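Local coordinates for ribosomal RNA processing protein 6 (Trypanosoma brucei brucei, PDB 4NLC) that probably degrades and trims RNA from the 3' end as a nuclear, exosome-associated exoribonuclease, seen here as its catalytic core of exonuclease and HRDC domains, at residues L64-C69 against A219-H224; P70-D75 against R117-I122; D79-V84 against M132-P137; V95-H100 against C110-S115. The protein carries 1 engineered substitution. All coordinates share one frame; numbering follows the deposited sequence.

Contact 1: L64-C69 against A219-H224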
# COMPACT_ATOMS: atom_id res chain seq x y z
N LEU A 64 13.67 21.03 8.78
CA LEU A 64 14.42 21.19 10.01
C LEU A 64 15.69 20.33 9.99
O LEU A 64 15.88 19.53 9.07
CB LEU A 64 13.53 20.81 11.21
CG LEU A 64 12.20 21.56 11.38
CD1 LEU A 64 11.61 21.26 12.74
CD2 LEU A 64 12.39 23.07 11.26
N SER A 65 16.56 20.52 10.98
CA SER A 65 17.75 19.69 11.08
C SER A 65 17.31 18.34 11.61
O SER A 65 16.52 18.27 12.56
CB SER A 65 18.74 20.29 12.06
OG SER A 65 19.70 19.32 12.43
N LEU A 66 17.89 17.27 11.05
CA LEU A 66 17.62 15.91 11.55
C LEU A 66 18.27 15.70 12.95
O LEU A 66 17.84 14.83 13.69
CB LEU A 66 18.11 14.84 10.56
CG LEU A 66 17.29 14.64 9.30
CD1 LEU A 66 18.00 13.71 8.35
CD2 LEU A 66 15.89 14.11 9.62
N VAL A 67 19.25 16.53 13.31
CA VAL A 67 19.94 16.44 14.60
C VAL A 67 19.01 16.87 15.75
O VAL A 67 18.89 16.15 16.75
CB VAL A 67 21.29 17.24 14.61
CG1 VAL A 67 22.00 17.15 15.96
CG2 VAL A 67 22.22 16.78 13.50
N THR A 68 18.33 18.03 15.60
CA THR A 68 17.50 18.60 16.67
C THR A 68 15.97 18.56 16.42
O THR A 68 15.21 19.04 17.27
CB THR A 68 17.97 20.02 16.95
OG1 THR A 68 18.00 20.76 15.74
CG2 THR A 68 19.35 20.05 17.60
N CYS A 69 15.52 17.97 15.29
CA CYS A 69 14.09 17.89 14.97
C CYS A 69 13.46 16.86 15.89
O CYS A 69 13.96 15.73 15.94
CB CYS A 69 13.87 17.53 13.51
SG CYS A 69 12.12 17.31 13.06
N ALA A 219 12.34 5.80 7.65
CA ALA A 219 10.92 6.15 7.74
C ALA A 219 10.71 7.67 7.95
O ALA A 219 9.93 8.30 7.23
CB ALA A 219 10.26 5.36 8.87
N GLN A 220 11.45 8.25 8.90
CA GLN A 220 11.42 9.67 9.19
C GLN A 220 11.78 10.54 7.95
O GLN A 220 11.11 11.54 7.69
CB GLN A 220 12.38 9.96 10.36
CG GLN A 220 12.49 11.44 10.69
CD GLN A 220 13.60 11.75 11.67
OE1 GLN A 220 14.60 11.03 11.79
NE2 GLN A 220 13.43 12.83 12.41
N GLN A 221 12.85 10.15 7.21
CA GLN A 221 13.35 10.94 6.08
C GLN A 221 12.44 10.93 4.84
O GLN A 221 12.57 11.83 4.02
CB GLN A 221 14.78 10.53 5.73
CG GLN A 221 15.80 11.25 6.59
CD GLN A 221 17.18 10.69 6.41
OE1 GLN A 221 17.69 10.58 5.30
NE2 GLN A 221 17.81 10.32 7.51
N ASP A 222 11.48 9.97 4.75
CA ASP A 222 10.52 9.91 3.66
C ASP A 222 9.49 11.06 3.74
O ASP A 222 8.94 11.43 2.70
CB ASP A 222 9.80 8.54 3.63
CG ASP A 222 10.51 7.42 2.88
OD1 ASP A 222 11.59 7.69 2.29
OD2 ASP A 222 9.99 6.29 2.88
N THR A 223 9.25 11.64 4.96
CA THR A 223 8.32 12.76 5.10
C THR A 223 8.98 14.07 5.53
O THR A 223 8.44 15.14 5.27
CB THR A 223 7.17 12.42 6.07
OG1 THR A 223 7.70 12.11 7.36
CG2 THR A 223 6.28 11.32 5.55
N HIS A 224 10.11 13.98 6.25
CA HIS A 224 10.87 15.12 6.80
C HIS A 224 11.12 16.29 5.82
O HIS A 224 11.02 17.46 6.23
CB HIS A 224 12.18 14.62 7.39
CG HIS A 224 13.01 15.70 8.00
ND1 HIS A 224 12.83 16.10 9.30
CD2 HIS A 224 13.99 16.45 7.44
CE1 HIS A 224 13.70 17.08 9.50
NE2 HIS A 224 14.41 17.33 8.40
O HOH W 1 11.56 19.02 8.46
O HOH W 2 15.36 13.79 14.05
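Leu66 sets its CD2 methyl squarely over one face of the His224 imidazole, 3.5 Å from the ring centroid and 2° off the normal, a CH-pi contact. Its other methyl, CD1, reaches the amide of Gln221, lying 3.5 Å from Gln221 NE2, and the two side chains cross at about a right angle. The His224 ring swings out to the loop because its CG lies anti to the backbone N (chi1 -179°). Its edge meets polar and sulfur atoms: NE2 donates to Leu64 O at 2.7 Å, with the acceptor close to the ring plane but the donor well above the carbonyl plane, and Cys69 SG approaches CE1 at 3.9 Å. The loop before strand 71-74 is thus packed on helix 213-224 of the DEDD-type exonuclease fold, two elements far apart in sequence. Asp120 OD2, outside the two segments, is hydrogen-bonded to His224 ND1 and Gln220 NE2; with Leu64 O at NE2, the ring is held at both nitrogens. Two waters complete the join. One accepts from Leu64 N and donates to His224 O; the other donates to Leu66 O and Cys69 O while accepting from Gln220 NE2 at 2.7 Å.

Contact 2: P70-D75 against R117-I122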
# COMPACT_ATOMS: atom_id res chain seq x y z
N PRO A 70 12.35 17.21 16.59
CA PRO A 70 11.70 16.20 17.45
C PRO A 70 11.12 15.09 16.59
O PRO A 70 10.58 15.34 15.50
CB PRO A 70 10.61 16.99 18.19
CG PRO A 70 10.92 18.42 17.97
CD PRO A 70 11.63 18.49 16.65
N LEU A 71 11.33 13.86 17.04
CA LEU A 71 10.79 12.65 16.41
C LEU A 71 10.06 11.87 17.50
O LEU A 71 10.65 11.57 18.55
CB LEU A 71 11.91 11.80 15.78
CG LEU A 71 11.52 10.39 15.27
CD1 LEU A 71 10.43 10.44 14.17
CD2 LEU A 71 12.75 9.64 14.78
N THR A 72 8.78 11.56 17.27
CA THR A 72 7.98 10.78 18.23
C THR A 72 7.50 9.48 17.59
O THR A 72 7.01 9.49 16.46
CB THR A 72 6.83 11.62 18.80
OG1 THR A 72 7.37 12.82 19.36
CG2 THR A 72 5.98 10.85 19.85
N PHE A 73 7.70 8.37 18.30
CA PHE A 73 7.27 7.06 17.86
C PHE A 73 5.95 6.80 18.58
O PHE A 73 5.92 6.79 19.80
CB PHE A 73 8.33 5.97 18.14
CG PHE A 73 7.88 4.62 17.63
CD1 PHE A 73 7.88 4.34 16.27
CD2 PHE A 73 7.43 3.64 18.51
CE1 PHE A 73 7.42 3.10 15.80
CE2 PHE A 73 6.98 2.40 18.03
CZ PHE A 73 6.97 2.15 16.68
N VAL A 74 4.86 6.64 17.81
CA VAL A 74 3.51 6.50 18.35
C VAL A 74 3.06 5.04 18.21
O VAL A 74 2.98 4.52 17.08
CB VAL A 74 2.52 7.48 17.62
CG1 VAL A 74 1.07 7.20 18.01
CG2 VAL A 74 2.90 8.94 17.84
N ASP A 75 2.77 4.38 19.36
CA ASP A 75 2.35 2.99 19.30
C ASP A 75 1.28 2.64 20.32
O ASP A 75 1.03 1.45 20.55
CB ASP A 75 3.56 2.02 19.37
CG ASP A 75 4.32 1.95 20.68
OD1 ASP A 75 4.15 2.86 21.53
OD2 ASP A 75 5.16 1.01 20.83
N ARG A 117 5.59 21.07 10.01
CA ARG A 117 6.66 22.07 9.90
C ARG A 117 7.61 22.05 11.11
O ARG A 117 8.72 22.54 10.99
CB ARG A 117 6.05 23.49 9.76
CG ARG A 117 5.15 23.68 8.54
CD ARG A 117 5.86 23.39 7.22
NE ARG A 117 4.99 23.75 6.12
CZ ARG A 117 5.37 23.99 4.88
NH1 ARG A 117 6.64 23.84 4.53
NH2 ARG A 117 4.49 24.37 3.97
N THR A 118 7.16 21.53 12.26
CA THR A 118 7.96 21.61 13.50
C THR A 118 8.46 20.27 14.05
O THR A 118 9.29 20.26 14.96
CB THR A 118 7.15 22.36 14.60
OG1 THR A 118 5.80 21.87 14.65
CG2 THR A 118 7.18 23.86 14.39
N GLN A 119 7.95 19.15 13.52
CA GLN A 119 8.33 17.84 14.02
C GLN A 119 7.88 16.69 13.13
O GLN A 119 7.04 16.86 12.24
CB GLN A 119 7.81 17.65 15.46
CG GLN A 119 6.30 17.71 15.56
CD GLN A 119 5.83 17.67 16.98
OE1 GLN A 119 4.96 18.45 17.38
NE2 GLN A 119 6.33 16.72 17.76
N ASP A 120 8.44 15.50 13.43
CA ASP A 120 8.16 14.26 12.73
C ASP A 120 7.50 13.25 13.66
O ASP A 120 7.74 13.27 14.86
CB ASP A 120 9.48 13.68 12.17
CG ASP A 120 10.21 14.57 11.17
OD1 ASP A 120 9.53 15.34 10.45
OD2 ASP A 120 11.44 14.48 11.09
N PHE A 121 6.70 12.33 13.09
CA PHE A 121 6.02 11.26 13.80
C PHE A 121 6.12 9.98 13.01
O PHE A 121 6.18 10.01 11.77
CB PHE A 121 4.54 11.60 14.03
CG PHE A 121 4.31 12.84 14.87
CD1 PHE A 121 4.29 12.75 16.26
CD2 PHE A 121 4.11 14.08 14.28
CE1 PHE A 121 4.07 13.89 17.05
CE2 PHE A 121 3.87 15.22 15.06
CZ PHE A 121 3.83 15.11 16.44
N ILE A 122 6.19 8.86 13.71
CA ILE A 122 6.18 7.51 13.14
C ILE A 122 5.10 6.78 13.88
O ILE A 122 5.17 6.70 15.11
CB ILE A 122 7.54 6.77 13.13
CG1 ILE A 122 8.51 7.42 12.13
CG2 ILE A 122 7.35 5.27 12.80
CD1 ILE A 122 9.98 7.00 12.32
O HOH W 3 7.98 14.47 17.28
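Asp120 O is gripped by two donors: the backbone N of Thr72, at 3.1 Å, and a water that also accepts from Gln119 NE2 and is hydrogen-bonded to Thr72 OG1. The amide bond belongs to a parallel ladder in which strand 71-74 runs beside strand 120-123. Asp120 N donates to Pro70 O, Ile122 N to Thr72 O, and Val74 N to Ile122 O, the last being the shortest of the four at 2.7 Å and nearly straight (177°). Leu71, Phe73, Asp120 and Ile122 occupy one face of the sheet. There Ile122 is the central piece: its CD1 meets Leu71 CD1 at 3.9 Å, while its CG2 touches the edge of the Phe73 ring at CD1, 3.6 Å away. The phenyl is brought to this position by chi1 of -178°, which places CG opposite the backbone N. On the other face Thr72 and Phe121 lie side by side and point the same way, with Thr72 CB 3.8 Å from Phe121 CD1. At the start of the pair, Pro70 CD rests 3.4 Å from Thr118 O, and the proline ring crosses the Gln119 side chain at about a right angle. Within the chain, strand 71-74 forms one border of the mixed six-stranded exonuclease sheet. Leu71 and Ile122 pack against Val216 of helix 213-224, whereas Val74 and Phe121 face helix 77-87 through Leu80 and Leu83, so the pair is sandwiched between helices.

Contact 3: D79-V84 against M132-P137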
# COMPACT_ATOMS: atom_id res chain seq x y z
N ASP A 79 -1.46 8.00 22.60
CA ASP A 79 -0.42 8.71 21.84
C ASP A 79 -0.88 9.04 20.42
O ASP A 79 -0.48 10.07 19.89
CB ASP A 79 0.91 7.97 21.87
CG ASP A 79 1.57 8.11 23.23
OD1 ASP A 79 1.45 9.21 23.85
OD2 ASP A 79 2.14 7.12 23.72
N LEU A 80 -1.75 8.20 19.85
CA LEU A 80 -2.34 8.41 18.53
C LEU A 80 -3.33 9.59 18.59
O LEU A 80 -3.33 10.44 17.69
CB LEU A 80 -3.03 7.13 18.02
CG LEU A 80 -3.68 7.20 16.64
CD1 LEU A 80 -2.65 7.61 15.56
CD2 LEU A 80 -4.35 5.86 16.28
N GLU A 81 -4.17 9.63 19.64
CA GLU A 81 -5.14 10.70 19.88
C GLU A 81 -4.43 12.02 20.11
O GLU A 81 -4.85 13.03 19.55
CB GLU A 81 -6.04 10.37 21.09
CG GLU A 81 -6.95 9.19 20.82
CD GLU A 81 -7.80 8.76 21.99
OE1 GLU A 81 -7.24 8.55 23.09
OE2 GLU A 81 -9.02 8.57 21.79
N ALA A 82 -3.34 12.02 20.94
CA ALA A 82 -2.55 13.22 21.19
C ALA A 82 -1.98 13.74 19.86
O ALA A 82 -1.99 14.95 19.60
CB ALA A 82 -1.41 12.93 22.18
N LEU A 83 -1.51 12.82 19.00
CA LEU A 83 -0.97 13.16 17.68
C LEU A 83 -2.06 13.79 16.76
O LEU A 83 -1.82 14.82 16.14
CB LEU A 83 -0.32 11.92 17.02
CG LEU A 83 -0.13 11.99 15.49
CD1 LEU A 83 0.88 13.10 15.09
CD2 LEU A 83 0.28 10.67 14.94
N VAL A 84 -3.26 13.20 16.73
CA VAL A 84 -4.40 13.68 15.95
C VAL A 84 -4.73 15.16 16.33
O VAL A 84 -5.00 15.96 15.43
CB VAL A 84 -5.61 12.70 16.04
CG1 VAL A 84 -6.93 13.32 15.57
CG2 VAL A 84 -5.31 11.42 15.25
N MET A 132 -6.81 3.23 14.07
CA MET A 132 -6.40 4.19 13.04
C MET A 132 -7.56 5.08 12.53
O MET A 132 -7.32 6.19 12.07
CB MET A 132 -5.68 3.50 11.89
CG MET A 132 -4.28 3.02 12.25
SD MET A 132 -3.16 4.34 12.74
CE MET A 132 -2.78 5.04 11.13
N TYR A 133 -8.82 4.62 12.72
CA TYR A 133 -10.03 5.36 12.35
C TYR A 133 -10.08 6.74 13.04
O TYR A 133 -10.71 7.67 12.52
CB TYR A 133 -11.29 4.54 12.67
CG TYR A 133 -11.57 4.35 14.15
CD1 TYR A 133 -12.32 5.28 14.86
CD2 TYR A 133 -11.15 3.21 14.81
CE1 TYR A 133 -12.62 5.09 16.20
CE2 TYR A 133 -11.45 3.00 16.16
CZ TYR A 133 -12.16 3.96 16.86
OH TYR A 133 -12.45 3.80 18.19
N LEU A 134 -9.38 6.87 14.19
CA LEU A 134 -9.27 8.12 14.97
C LEU A 134 -8.57 9.24 14.21
O LEU A 134 -8.64 10.39 14.63
CB LEU A 134 -8.60 7.89 16.35
CG LEU A 134 -9.41 7.02 17.33
CD1 LEU A 134 -8.57 6.65 18.53
CD2 LEU A 134 -10.71 7.68 17.76
N MET A 135 -7.92 8.92 13.10
CA MET A 135 -7.23 9.87 12.24
C MET A 135 -8.20 10.49 11.22
O MET A 135 -7.82 11.46 10.58
CB MET A 135 -6.07 9.18 11.50
CG MET A 135 -5.07 8.51 12.43
SD MET A 135 -3.41 8.58 11.78
CE MET A 135 -3.09 10.41 11.94
N ALA A 136 -9.43 9.95 11.08
CA ALA A 136 -10.45 10.47 10.15
C ALA A 136 -10.72 12.01 10.30
O ALA A 136 -10.87 12.65 9.27
CB ALA A 136 -11.76 9.68 10.25
N PRO A 137 -10.68 12.67 11.48
CA PRO A 137 -10.87 14.14 11.48
C PRO A 137 -9.74 14.88 10.74
O PRO A 137 -10.01 15.88 10.08
CB PRO A 137 -10.88 14.49 12.98
CG PRO A 137 -11.26 13.22 13.67
CD PRO A 137 -10.58 12.16 12.87
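Leu80 and Val84, one turn apart on helix 77-87, pack against the 3-10 turn of 132-135 that leads into helix 136-140. Both elements belong to the helical layer on one side of the central sheet in the alpha/beta exonuclease fold, and no hydrogen bond joins them. Contacts between methyls and thioethers form the inner part. Leu80 spreads its two methyls over two methionines, CD2 lying 4.0 Å from Met132 SD and CD1 4.0 Å from Met135 SD; it crosses each of these chains at about a right angle. A chi1 of -179° carries its branch across to the turn. Both methionine chains are bent at chi2 and chi3, and Met135 presents CG as well as sulfur, its CG being 4.1 Å from Val84 CG2. Beneath the interface Met132 and Met135 also touch Met112 of strand 108-115, and Leu80 reaches Val123, tying the helical layer to the sheet. A second kind of contact lies at the exposed border, where the extended Glu81 chain crosses Leu134 obliquely: Leu134 CD1 rests along it, 3.8 Å from both Glu81 CG and Glu81 OE2, and so meets the carboxylate end as well as the methylene. The third is between side chain and backbone, where Val84 straddles a peptide carbonyl, with CG1 and CG2 each 3.5 Å from Leu134 O.

Contact 4: V95-H100 against C110-S115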
# COMPACT_ATOMS: atom_id res chain seq x y z
N VAL A 95 2.63 13.03 4.54
CA VAL A 95 2.31 11.67 4.92
C VAL A 95 2.97 10.67 3.95
O VAL A 95 3.07 10.92 2.74
CB VAL A 95 0.77 11.43 5.04
CG1 VAL A 95 0.46 10.06 5.66
CG2 VAL A 95 0.06 12.55 5.83
N ASP A 96 3.38 9.52 4.50
CA ASP A 96 3.87 8.36 3.77
C ASP A 96 3.52 7.08 4.56
O ASP A 96 3.16 7.14 5.74
CB ASP A 96 5.37 8.44 3.42
CG ASP A 96 5.84 7.44 2.36
OD1 ASP A 96 4.99 6.97 1.56
OD2 ASP A 96 7.06 7.14 2.33
N LEU A 97 3.58 5.93 3.90
CA LEU A 97 3.25 4.66 4.52
C LEU A 97 4.30 3.63 4.16
O LEU A 97 4.85 3.68 3.05
CB LEU A 97 1.89 4.15 3.98
CG LEU A 97 0.60 4.96 4.16
CD1 LEU A 97 -0.57 4.26 3.46
CD2 LEU A 97 0.22 5.09 5.60
N GLU A 98 4.53 2.64 5.04
CA GLU A 98 5.34 1.46 4.71
C GLU A 98 4.36 0.27 4.72
O GLU A 98 3.35 0.30 5.43
CB GLU A 98 6.56 1.26 5.62
CG GLU A 98 7.52 2.44 5.65
CD GLU A 98 8.16 2.85 4.33
OE1 GLU A 98 8.23 2.01 3.41
OE2 GLU A 98 8.62 4.01 4.24
N HIS A 99 4.61 -0.72 3.88
CA HIS A 99 3.66 -1.82 3.65
C HIS A 99 4.33 -3.21 3.58
O HIS A 99 5.55 -3.31 3.42
CB HIS A 99 2.93 -1.48 2.31
CG HIS A 99 1.78 -2.35 1.91
ND1 HIS A 99 1.95 -3.38 1.00
CD2 HIS A 99 0.46 -2.23 2.18
CE1 HIS A 99 0.75 -3.90 0.82
NE2 HIS A 99 -0.17 -3.26 1.51
N HIS A 100 3.53 -4.28 3.72
CA HIS A 100 4.01 -5.66 3.62
C HIS A 100 3.09 -6.44 2.68
O HIS A 100 1.88 -6.44 2.85
CB HIS A 100 4.11 -6.35 5.00
CG HIS A 100 4.64 -7.76 4.88
ND1 HIS A 100 6.00 -8.01 4.68
CD2 HIS A 100 3.98 -8.93 4.80
CE1 HIS A 100 6.11 -9.32 4.55
NE2 HIS A 100 4.93 -9.92 4.62
N CYS A 110 2.13 -1.32 7.39
CA CYS A 110 2.98 -1.54 8.57
C CYS A 110 3.28 -0.29 9.41
O CYS A 110 3.45 -0.40 10.63
CB CYS A 110 4.27 -2.21 8.14
SG CYS A 110 4.04 -3.91 7.60
N LEU A 111 3.42 0.85 8.75
CA LEU A 111 3.86 2.08 9.38
C LEU A 111 3.32 3.26 8.62
O LEU A 111 3.11 3.17 7.42
CB LEU A 111 5.39 2.10 9.28
CG LEU A 111 6.20 2.71 10.40
CD1 LEU A 111 6.02 1.93 11.72
CD2 LEU A 111 7.68 2.77 9.99
N MET A 112 3.08 4.36 9.35
CA MET A 112 2.62 5.61 8.76
C MET A 112 3.62 6.65 9.28
O MET A 112 3.94 6.67 10.46
CB MET A 112 1.18 5.97 9.21
CG MET A 112 0.70 7.33 8.71
SD MET A 112 -0.97 7.77 9.26
CE MET A 112 -1.94 6.88 8.09
N GLN A 113 4.10 7.51 8.39
CA GLN A 113 5.03 8.55 8.80
C GLN A 113 4.31 9.86 8.54
O GLN A 113 3.59 10.01 7.54
CB GLN A 113 6.36 8.47 8.00
CG GLN A 113 7.12 7.14 8.17
CD GLN A 113 6.93 6.24 6.99
OE1 GLN A 113 7.59 6.36 5.97
NE2 GLN A 113 5.98 5.36 7.08
N ILE A 114 4.47 10.80 9.46
CA ILE A 114 3.85 12.12 9.35
C ILE A 114 4.86 13.18 9.73
O ILE A 114 5.42 13.11 10.82
CB ILE A 114 2.54 12.28 10.19
CG1 ILE A 114 1.43 11.29 9.77
CG2 ILE A 114 2.00 13.72 10.10
CD1 ILE A 114 0.77 10.59 10.93
N SER A 115 5.01 14.21 8.90
CA SER A 115 5.82 15.35 9.28
C SER A 115 4.98 16.60 9.26
O SER A 115 4.14 16.79 8.36
CB SER A 115 7.02 15.54 8.34
OG SER A 115 8.02 14.55 8.48
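Strands 95-100 and 110-115 run antiparallel, their axes approaching to 4.6 Å, with 169° between their N-to-C directions, as the two arms of a beta hairpin. Asp96 and Gln113 form a hydrogen-bonded pair, Gln113 N donating to Asp96 O at 2.8 Å. Glu98 N donates to Leu111 O, also at 2.8 Å. Facing Glu98 on the other strand are both Cys110 and Leu111, a classic beta bulge: Glu98 O accepts from Cys110 N at 2.8 Å and weakly from Leu111 N. Leu97 and Met112 lie side by side on one face, Leu97 CD2 being 3.8 Å from Met112 CE, and Val95 CG1 touches Met112 CG there. The opposite face carries Asp96, Glu98, Leu111 and Gln113, with Glu98 CB 3.9 Å from Leu111 CB. A bend at chi2 lays the Glu98 chain across that of Gln113, at about a right angle. Beyond the bulge, Cys110 SG packs on His100 CB at 3.6 Å. Asp96 and Glu98 sit in a D-x-E pattern, as in the metal-binding acidic residues of DEDD exonucleases. The close approach of Asp222 to both carboxylates, with no metal modelled, is consistent with a metal site of this family left unoccupied.

Contacts 2 and 4 share one sheet: strands 120-123 and 108-115 are neighbours, joined by Phe121 N to Ile114 O at 2.7 Å. The Asp120 carboxylate bridges contacts 1 and 2, and its OD1 reaches contact 4 at Ser115 OG (2.6 Å). Contact 3 lies on the other side of the sheet from helix 213-224, its centre about 21 Å from that of contact 1, and meets contact 4 where Met135 SD is 3.6 Å from Met112 SD. Helix 213-224 also brings Asp222 OD2 to 3.0 Å from Glu98 OE2, so contacts 1 and 4 bring together three carboxylates, Asp96, Glu98 and Asp222, of an acidic cluster to which Asp154 is also close; it probably forms the active site.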